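Local structure of carbohydrate oxidase (Microdochium nivale, 3RJA) at residues 119-124 and 294-299; 265-270 and 290-295. The protein catalyses the FAD-dependent oxidation of the C1 hydroxyl of mono-, oligo- and polysaccharides to lactones, reducing molecular oxygen to hydrogen peroxide. One frame throughout, in Å; residues are numbered along the deposited sequence.

Contact 1: residues 119-124 and 294-299; sequences LNDKYG and NWIESV
Trp295 meets the side-chain amide of Asn120 at the edge of its indole, at CD1 and near the ring plane. The amide and ring planes are 35° apart, and the two side chains run past each other in opposite directions. Ser298 OG and Val299 CG2 lie on one face of the indole, both offset toward its rim. Ser149, Pro208 and Leu211 also pack against this buried side chain. Asn120 reaches its neighbours because CG stands anti to the backbone N (chi1 -180°), which extends the amide toward the other helix. The amide end crosses Ile296 at a slant, with Asn120 CG 3.8 Å from Ile296 CB. The Asn120 stem adds a looser touch, CB to Ile296 CD1 at 4.1 Å. Asp121 OD1 approaches Ile296 CG1 only to 4.4 Å, on the exposed side. The contact joins helix 112-123 of the FAD-binding domain to helix 295-301, which follows an edge strand of the eight-stranded antiparallel sheet. The axes of segments 119-123 and 295-299 approach to 11.0 Å and run roughly antiparallel, at 156°. A capping box starts the second helix. Glu297 N donates to Asn294 OD1 (3.0 Å), almost in line with the side-chain carbonyl, and Asn294 N donates to Glu297 OE1 (2.9 Å). In the first turn, Trp295 O accepts from both Ser298 OG (2.6 Å, on a lone pair) and Val299 N.

Contact 2: residues 265-270 and 290-295; sequences GTPEQW and TTSLNW
Pro267 and Thr290 cross at about a right angle at the start of helix 267-278. The ring carbons of Pro267 meet the strand, with CB 3.7 Å from Thr290 OG1. The more buried part lies inward, at Trp270. There the methyl of Thr290 meets the six-membered ring of the indole obliquely, with Thr290 CG2 3.8 Å from Trp270 CE3 and 3.9 Å from Trp270 CZ3. The torsion of Thr290 (chi1 52°) divides the work of its two branches. It sets CG2 anti to the carbonyl carbon, against the indole, and leaves OG1 to the proline. Trp270 is buried and also stacks on Phe214. A serine in place of Thr290 has no methyl, which would probably open a gap beside CE3 and CZ3 of Trp270 and let the indole shift. The Ser292 side is exposed to solvent. It touches the proline through one hydroxyl alone, though closely, with Ser292 OG 3.5 Å from Pro267 CG, and no hydrogen bond crosses between the segments. A capping box holds the turn that presents Pro267. Thr266 N donates almost straight to Gln269 OE1 (2.8 Å, 175°), and Gln269 N donates to Thr266 OG1 (3.2 Å). Just before it, Gly265 has backbone angles that would jam a beta carbon against the preceding carbonyl, and its own carbonyl accepts from Thr212 OG1. Strands 258-264 and 286-293 flank strand 211-217 and run parallel to each other. Helix 267-278 joins them along the chain, so the three form a split beta-alpha-beta crossover within an otherwise antiparallel sheet.

The two contacts lie about 16 Å apart, centre to centre, on the same side of the chain's centre. They share Asn294 and Trp295, where strand 286-293 passes into helix 295-301, and they touch directly through Leu293 CD1 and Ser298 CA, 4.0 Å apart. Along the chain, residues 119-124 come first, then 265-270, and both contacts end on 290-299. Contact 2 lies within the eight-stranded sheet region, at its edge strand. Contact 1 carries the same run of chain across to the FAD-binding domain. The edge strand and its following helix thus connect the crossover helix at one end with the cofactor-binding part at the other.

Contact 1: residues 119-124 and 294-299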
ATOM      1  N   LEU A 119      12.520 -15.270   0.176  1.00 13.83           N
ATOM      2  CA  LEU A 119      12.043 -15.974  -1.023  1.00 14.75           C
ATOM      3  C   LEU A 119      13.116 -16.041  -2.129  1.00 14.49           C
ATOM      4  O   LEU A 119      13.260 -17.066  -2.801  1.00 14.17           O
ATOM      5  CB  LEU A 119      10.764 -15.327  -1.598  1.00 14.14           C
ATOM      6  CG  LEU A 119       9.417 -15.441  -0.868  1.00 15.35           C
ATOM      7  CD1 LEU A 119       8.340 -14.689  -1.693  1.00 13.96           C
ATOM      8  CD2 LEU A 119       8.961 -16.919  -0.606  1.00 14.21           C
ATOM      9  N   ASN A 120      13.870 -14.961  -2.323  1.00 13.98           N
ATOM     10  CA  ASN A 120      14.966 -15.007  -3.315  1.00 16.30           C
ATOM     11  C   ASN A 120      16.128 -15.971  -2.927  1.00 16.41           C
ATOM     12  O   ASN A 120      16.456 -16.912  -3.652  1.00 18.21           O
ATOM     13  CB  ASN A 120      15.532 -13.614  -3.570  1.00 15.73           C
ATOM     14  CG  ASN A 120      16.643 -13.635  -4.585  1.00 16.66           C
ATOM     15  OD1 ASN A 120      17.831 -13.609  -4.215  1.00 17.38           O
ATOM     16  ND2 ASN A 120      16.282 -13.746  -5.863  1.00 13.18           N
ATOM     17  N   ASP A 121      16.719 -15.723  -1.771  1.00 17.67           N
ATOM     18  CA  ASP A 121      17.973 -16.342  -1.370  1.00 18.94           C
ATOM     19  C   ASP A 121      17.761 -17.819  -1.020  1.00 21.44           C
ATOM     20  O   ASP A 121      18.580 -18.669  -1.341  1.00 19.82           O
ATOM     21  CB  ASP A 121      18.560 -15.608  -0.151  1.00 19.72           C
ATOM     22  CG  ASP A 121      19.046 -14.191  -0.468  1.00 21.63           C
ATOM     23  OD1 ASP A 121      18.953 -13.722  -1.622  1.00 24.17           O
ATOM     24  OD2 ASP A 121      19.524 -13.522   0.470  1.00 24.28           O
ATOM     25  N   LYS A 122      16.657 -18.117  -0.351  1.00 21.27           N
ATOM     26  CA  LYS A 122      16.380 -19.478   0.041  1.00 22.55           C
ATOM     27  C   LYS A 122      15.675 -20.261  -1.071  1.00 22.39           C
ATOM     28  O   LYS A 122      15.918 -21.460  -1.230  1.00 22.92           O
ATOM     29  CB  LYS A 122      15.569 -19.489   1.346  1.00 24.76           C
ATOM     30  CG  LYS A 122      15.644 -20.775   2.114  1.00 28.37           C
ATOM     31  CD  LYS A 122      14.972 -20.629   3.472  1.00 30.14           C
ATOM     32  CE  LYS A 122      14.620 -22.001   4.032  1.00 36.20           C
ATOM     33  NZ  LYS A 122      15.794 -22.610   4.724  1.00 42.38           N
ATOM     34  N   TYR A 123      14.822 -19.616  -1.865  1.00 19.69           N
ATOM     35  CA  TYR A 123      14.017 -20.417  -2.817  1.00 18.05           C
ATOM     36  C   TYR A 123      14.075 -20.052  -4.300  1.00 16.28           C
ATOM     37  O   TYR A 123      13.492 -20.743  -5.130  1.00 15.94           O
ATOM     38  CB  TYR A 123      12.559 -20.483  -2.370  1.00 18.52           C
ATOM     39  CG  TYR A 123      12.344 -20.960  -0.947  1.00 19.13           C
ATOM     40  CD1 TYR A 123      12.580 -22.294  -0.591  1.00 19.02           C
ATOM     41  CD2 TYR A 123      11.856 -20.085   0.041  1.00 20.10           C
ATOM     42  CE1 TYR A 123      12.343 -22.747   0.713  1.00 17.98           C
ATOM     43  CE2 TYR A 123      11.631 -20.527   1.364  1.00 19.15           C
ATOM     44  CZ  TYR A 123      11.873 -21.861   1.679  1.00 18.22           C
ATOM     45  OH  TYR A 123      11.654 -22.307   2.960  1.00 19.45           O
ATOM     46  N   GLY A 124      14.779 -18.980  -4.623  1.00 14.32           N
ATOM     47  CA  GLY A 124      14.847 -18.475  -5.973  1.00 14.93           C
ATOM     48  C   GLY A 124      13.528 -17.916  -6.492  1.00 16.64           C
ATOM     49  O   GLY A 124      13.275 -17.992  -7.690  1.00 17.86           O
ATOM     50  N   ASN A 294      19.376  -8.072 -11.769  1.00 17.33           N
ATOM     51  CA  ASN A 294      18.538  -9.228 -11.498  1.00 17.57           C
ATOM     52  C   ASN A 294      17.480  -8.866 -10.448  1.00 16.95           C
ATOM     53  O   ASN A 294      17.423  -7.704  -9.977  1.00 15.73           O
ATOM     54  CB  ASN A 294      19.371 -10.466 -11.092  1.00 18.42           C
ATOM     55  CG  ASN A 294      20.076 -10.285  -9.765  1.00 21.04           C
ATOM     56  OD1 ASN A 294      19.655  -9.498  -8.908  1.00 20.01           O
ATOM     57  ND2 ASN A 294      21.170 -11.015  -9.587  1.00 23.52           N
ATOM     58  N   TRP A 295      16.634  -9.845 -10.106  1.00 15.87           N
ATOM     59  CA  TRP A 295      15.566  -9.634  -9.138  1.00 15.70           C
ATOM     60  C   TRP A 295      16.024  -8.964  -7.829  1.00 16.04           C
ATOM     61  O   TRP A 295      15.549  -7.875  -7.491  1.00 13.77           O
ATOM     62  CB  TRP A 295      14.856 -10.947  -8.782  1.00 14.91           C
ATOM     63  CG  TRP A 295      13.752 -10.697  -7.805  1.00 14.80           C
ATOM     64  CD1 TRP A 295      13.700 -11.103  -6.508  1.00 14.22           C
ATOM     65  CD2 TRP A 295      12.543  -9.947  -8.046  1.00 14.71           C
ATOM     66  NE1 TRP A 295      12.522 -10.669  -5.919  1.00 14.27           N
ATOM     67  CE2 TRP A 295      11.800  -9.952  -6.841  1.00 14.26           C
ATOM     68  CE3 TRP A 295      12.019  -9.285  -9.162  1.00 14.00           C
ATOM     69  CZ2 TRP A 295      10.540  -9.332  -6.725  1.00 15.21           C
ATOM     70  CZ3 TRP A 295      10.754  -8.672  -9.057  1.00 16.20           C
ATOM     71  CH2 TRP A 295      10.022  -8.706  -7.844  1.00 13.85           C
ATOM     72  N   ILE A 296      16.925  -9.622  -7.089  1.00 15.73           N
ATOM     73  CA  ILE A 296      17.274  -9.112  -5.752  1.00 16.85           C
ATOM     74  C   ILE A 296      17.929  -7.724  -5.839  1.00 16.67           C
ATOM     75  O   ILE A 296      17.723  -6.843  -4.985  1.00 16.17           O
ATOM     76  CB  ILE A 296      18.097 -10.148  -4.899  1.00 18.67           C
ATOM     77  CG1 ILE A 296      18.047  -9.803  -3.407  1.00 18.82           C
ATOM     78  CG2 ILE A 296      19.557 -10.275  -5.383  1.00 19.36           C
ATOM     79  CD1 ILE A 296      16.629  -9.733  -2.797  1.00 17.72           C
ATOM     80  N   GLU A 297      18.691  -7.527  -6.905  1.00 15.94           N
ATOM     81  CA  GLU A 297      19.287  -6.236  -7.178  1.00 17.28           C
ATOM     82  C   GLU A 297      18.239  -5.168  -7.423  1.00 17.30           C
ATOM     83  O   GLU A 297      18.413  -4.033  -6.966  1.00 18.34           O
ATOM     84  CB  GLU A 297      20.240  -6.335  -8.367  1.00 19.43           C
ATOM     85  CG  GLU A 297      21.554  -7.053  -8.015  1.00 19.83           C
ATOM     86  CD  GLU A 297      22.394  -7.397  -9.241  1.00 22.75           C
ATOM     87  OE1 GLU A 297      21.870  -7.360 -10.392  1.00 22.00           O
ATOM     88  OE2 GLU A 297      23.588  -7.734  -9.045  1.00 23.78           O
ATOM     89  N   SER A 298      17.149  -5.520  -8.129  1.00 14.96           N
ATOM     90  CA  SER A 298      16.074  -4.547  -8.372  1.00 14.36           C
ATOM     91  C   SER A 298      15.392  -4.183  -7.052  1.00 13.21           C
ATOM     92  O   SER A 298      15.055  -3.025  -6.822  1.00 13.88           O
ATOM     93  CB  SER A 298      15.040  -5.059  -9.397  1.00 13.46           C
ATOM     94  OG  SER A 298      14.230  -6.095  -8.846  1.00 13.37           O
ATOM     95  N   VAL A 299      15.214  -5.160  -6.168  1.00 12.78           N
ATOM     96  CA  VAL A 299      14.667  -4.858  -4.837  1.00 14.55           C
ATOM     97  C   VAL A 299      15.490  -3.794  -4.088  1.00 15.60           C
ATOM     98  O   VAL A 299      14.929  -2.822  -3.541  1.00 15.05           O
ATOM     99  CB  VAL A 299      14.479  -6.110  -3.970  1.00 13.64           C
ATOM    100  CG1 VAL A 299      13.682  -5.757  -2.659  1.00 14.06           C
ATOM    101  CG2 VAL A 299      13.730  -7.166  -4.745  1.00 13.99           C
TER

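Contact 2: residues 265-270 and 290-295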
ATOM      1  N   GLY A 265      13.094  -7.486 -19.184  1.00 19.36           N
ATOM      2  CA  GLY A 265      13.870  -7.756 -20.403  1.00 20.75           C
ATOM      3  C   GLY A 265      15.107  -6.861 -20.483  1.00 22.10           C
ATOM      4  O   GLY A 265      15.496  -6.213 -19.489  1.00 20.83           O
ATOM      5  N   THR A 266      15.735  -6.838 -21.657  1.00 21.66           N
ATOM      6  CA  THR A 266      17.052  -6.192 -21.825  1.00 21.99           C
ATOM      7  C   THR A 266      16.915  -4.692 -22.092  1.00 20.65           C
ATOM      8  O   THR A 266      15.835  -4.223 -22.498  1.00 19.74           O
ATOM      9  CB  THR A 266      17.815  -6.820 -23.016  1.00 22.65           C
ATOM     10  OG1 THR A 266      17.121  -6.492 -24.228  1.00 23.13           O
ATOM     11  CG2 THR A 266      17.906  -8.362 -22.860  1.00 22.16           C
ATOM     12  N   PRO A 267      18.011  -3.931 -21.902  1.00 21.40           N
ATOM     13  CA  PRO A 267      17.981  -2.501 -22.236  1.00 19.76           C
ATOM     14  C   PRO A 267      17.554  -2.182 -23.681  1.00 22.34           C
ATOM     15  O   PRO A 267      16.884  -1.155 -23.925  1.00 21.52           O
ATOM     16  CB  PRO A 267      19.420  -2.050 -21.985  1.00 20.52           C
ATOM     17  CG  PRO A 267      19.956  -3.032 -20.965  1.00 19.43           C
ATOM     18  CD  PRO A 267      19.292  -4.336 -21.260  1.00 19.62           C
ATOM     19  N   GLU A 268      17.916  -3.046 -24.628  1.00 22.05           N
ATOM     20  CA  GLU A 268      17.576  -2.801 -26.043  1.00 23.37           C
ATOM     21  C   GLU A 268      16.088  -3.071 -26.276  1.00 22.19           C
ATOM     22  O   GLU A 268      15.438  -2.347 -27.032  1.00 19.27           O
ATOM     23  CB  GLU A 268      18.442  -3.661 -26.992  1.00 26.60           C
ATOM     24  CG  GLU A 268      19.974  -3.355 -26.970  1.00 29.64           C
ATOM     25  CD  GLU A 268      20.704  -3.738 -25.645  1.00 33.91           C
ATOM     26  OE1 GLU A 268      20.294  -4.686 -24.916  1.00 30.02           O
ATOM     27  OE2 GLU A 268      21.721  -3.078 -25.339  1.00 37.62           O
ATOM     28  N   GLN A 269      15.555  -4.119 -25.628  1.00 21.41           N
ATOM     29  CA  GLN A 269      14.122  -4.404 -25.697  1.00 20.93           C
ATOM     30  C   GLN A 269      13.331  -3.285 -25.018  1.00 22.16           C
ATOM     31  O   GLN A 269      12.266  -2.893 -25.501  1.00 22.70           O
ATOM     32  CB  GLN A 269      13.786  -5.739 -25.055  1.00 22.39           C
ATOM     33  CG  GLN A 269      14.240  -6.936 -25.858  1.00 23.47           C
ATOM     34  CD  GLN A 269      14.275  -8.208 -25.054  1.00 26.29           C
ATOM     35  OE1 GLN A 269      14.592  -8.212 -23.864  1.00 27.40           O
ATOM     36  NE2 GLN A 269      13.972  -9.314 -25.713  1.00 28.35           N
ATOM     37  N   TRP A 270      13.858  -2.756 -23.914  1.00 21.45           N
ATOM     38  CA  TRP A 270      13.180  -1.637 -23.253  1.00 20.26           C
ATOM     39  C   TRP A 270      13.030  -0.467 -24.233  1.00 20.78           C
ATOM     40  O   TRP A 270      11.911   0.041 -24.457  1.00 22.28           O
ATOM     41  CB  TRP A 270      13.869  -1.169 -21.939  1.00 16.68           C
ATOM     42  CG  TRP A 270      13.277   0.167 -21.549  1.00 15.93           C
ATOM     43  CD1 TRP A 270      12.015   0.394 -21.063  1.00 16.27           C
ATOM     44  CD2 TRP A 270      13.864   1.451 -21.750  1.00 16.42           C
ATOM     45  NE1 TRP A 270      11.791   1.745 -20.907  1.00 16.22           N
ATOM     46  CE2 TRP A 270      12.911   2.419 -21.323  1.00 15.99           C
ATOM     47  CE3 TRP A 270      15.115   1.885 -22.221  1.00 15.56           C
ATOM     48  CZ2 TRP A 270      13.171   3.782 -21.352  1.00 15.59           C
ATOM     49  CZ3 TRP A 270      15.384   3.240 -22.246  1.00 15.80           C
ATOM     50  CH2 TRP A 270      14.416   4.186 -21.811  1.00 16.56           C
ATOM     51  N   THR A 290      20.484   3.291 -18.668  1.00 22.83           N
ATOM     52  CA  THR A 290      19.736   2.192 -18.054  1.00 23.50           C
ATOM     53  C   THR A 290      20.639   1.475 -17.047  1.00 23.37           C
ATOM     54  O   THR A 290      21.856   1.648 -17.080  1.00 23.48           O
ATOM     55  CB  THR A 290      19.316   1.156 -19.111  1.00 22.91           C
ATOM     56  OG1 THR A 290      20.474   0.776 -19.854  1.00 25.49           O
ATOM     57  CG2 THR A 290      18.241   1.712 -20.067  1.00 21.27           C
ATOM     58  N   THR A 291      20.056   0.692 -16.143  1.00 21.54           N
ATOM     59  CA  THR A 291      20.857  -0.236 -15.320  1.00 21.87           C
ATOM     60  C   THR A 291      20.314  -1.641 -15.442  1.00 21.30           C
ATOM     61  O   THR A 291      19.100  -1.869 -15.247  1.00 20.58           O
ATOM     62  CB  THR A 291      20.814   0.128 -13.833  1.00 23.29           C
ATOM     63  OG1 THR A 291      20.916   1.538 -13.699  1.00 25.83           O
ATOM     64  CG2 THR A 291      21.939  -0.567 -13.049  1.00 23.79           C
ATOM     65  N   SER A 292      21.213  -2.580 -15.727  1.00 20.61           N
ATOM     66  CA  SER A 292      20.879  -3.993 -15.818  1.00 20.37           C
ATOM     67  C   SER A 292      20.906  -4.654 -14.452  1.00 21.16           C
ATOM     68  O   SER A 292      21.861  -4.490 -13.688  1.00 20.35           O
ATOM     69  CB  SER A 292      21.815  -4.699 -16.810  1.00 23.04           C
ATOM     70  OG  SER A 292      21.668  -4.084 -18.099  1.00 26.01           O
ATOM     71  N   LEU A 293      19.844  -5.393 -14.135  1.00 19.44           N
ATOM     72  CA  LEU A 293      19.657  -5.887 -12.765  1.00 19.03           C
ATOM     73  C   LEU A 293      19.067  -7.276 -12.788  1.00 19.17           C
ATOM     74  O   LEU A 293      18.300  -7.616 -13.706  1.00 19.03           O
ATOM     75  CB  LEU A 293      18.672  -4.983 -11.987  1.00 19.59           C
ATOM     76  CG  LEU A 293      19.001  -3.493 -11.794  1.00 20.21           C
ATOM     77  CD1 LEU A 293      17.749  -2.701 -11.450  1.00 20.38           C
ATOM     78  CD2 LEU A 293      20.061  -3.300 -10.723  1.00 17.84           C
ATOM     79  N   ASN A 294      19.376  -8.072 -11.769  1.00 17.33           N
ATOM     80  CA  ASN A 294      18.538  -9.228 -11.498  1.00 17.57           C
ATOM     81  C   ASN A 294      17.480  -8.866 -10.448  1.00 16.95           C
ATOM     82  O   ASN A 294      17.423  -7.704  -9.977  1.00 15.73           O
ATOM     83  CB  ASN A 294      19.371 -10.466 -11.092  1.00 18.42           C
ATOM     84  CG  ASN A 294      20.076 -10.285  -9.765  1.00 21.04           C
ATOM     85  OD1 ASN A 294      19.655  -9.498  -8.908  1.00 20.01           O
ATOM     86  ND2 ASN A 294      21.170 -11.015  -9.587  1.00 23.52           N
ATOM     87  N   TRP A 295      16.634  -9.845 -10.106  1.00 15.87           N
ATOM     88  CA  TRP A 295      15.566  -9.634  -9.138  1.00 15.70           C
ATOM     89  C   TRP A 295      16.024  -8.964  -7.829  1.00 16.04           C
ATOM     90  O   TRP A 295      15.549  -7.875  -7.491  1.00 13.77           O
ATOM     91  CB  TRP A 295      14.856 -10.947  -8.782  1.00 14.91           C
ATOM     92  CG  TRP A 295      13.752 -10.697  -7.805  1.00 14.80           C
ATOM     93  CD1 TRP A 295      13.700 -11.103  -6.508  1.00 14.22           C
ATOM     94  CD2 TRP A 295      12.543  -9.947  -8.046  1.00 14.71           C
ATOM     95  NE1 TRP A 295      12.522 -10.669  -5.919  1.00 14.27           N
ATOM     96  CE2 TRP A 295      11.800  -9.952  -6.841  1.00 14.26           C
ATOM     97  CE3 TRP A 295      12.019  -9.285  -9.162  1.00 14.00           C
ATOM     98  CZ2 TRP A 295      10.540  -9.332  -6.725  1.00 15.21           C
ATOM     99  CZ3 TRP A 295      10.754  -8.672  -9.057  1.00 16.20           C
ATOM    100  CH2 TRP A 295      10.022  -8.706  -7.844  1.00 13.85           C
TER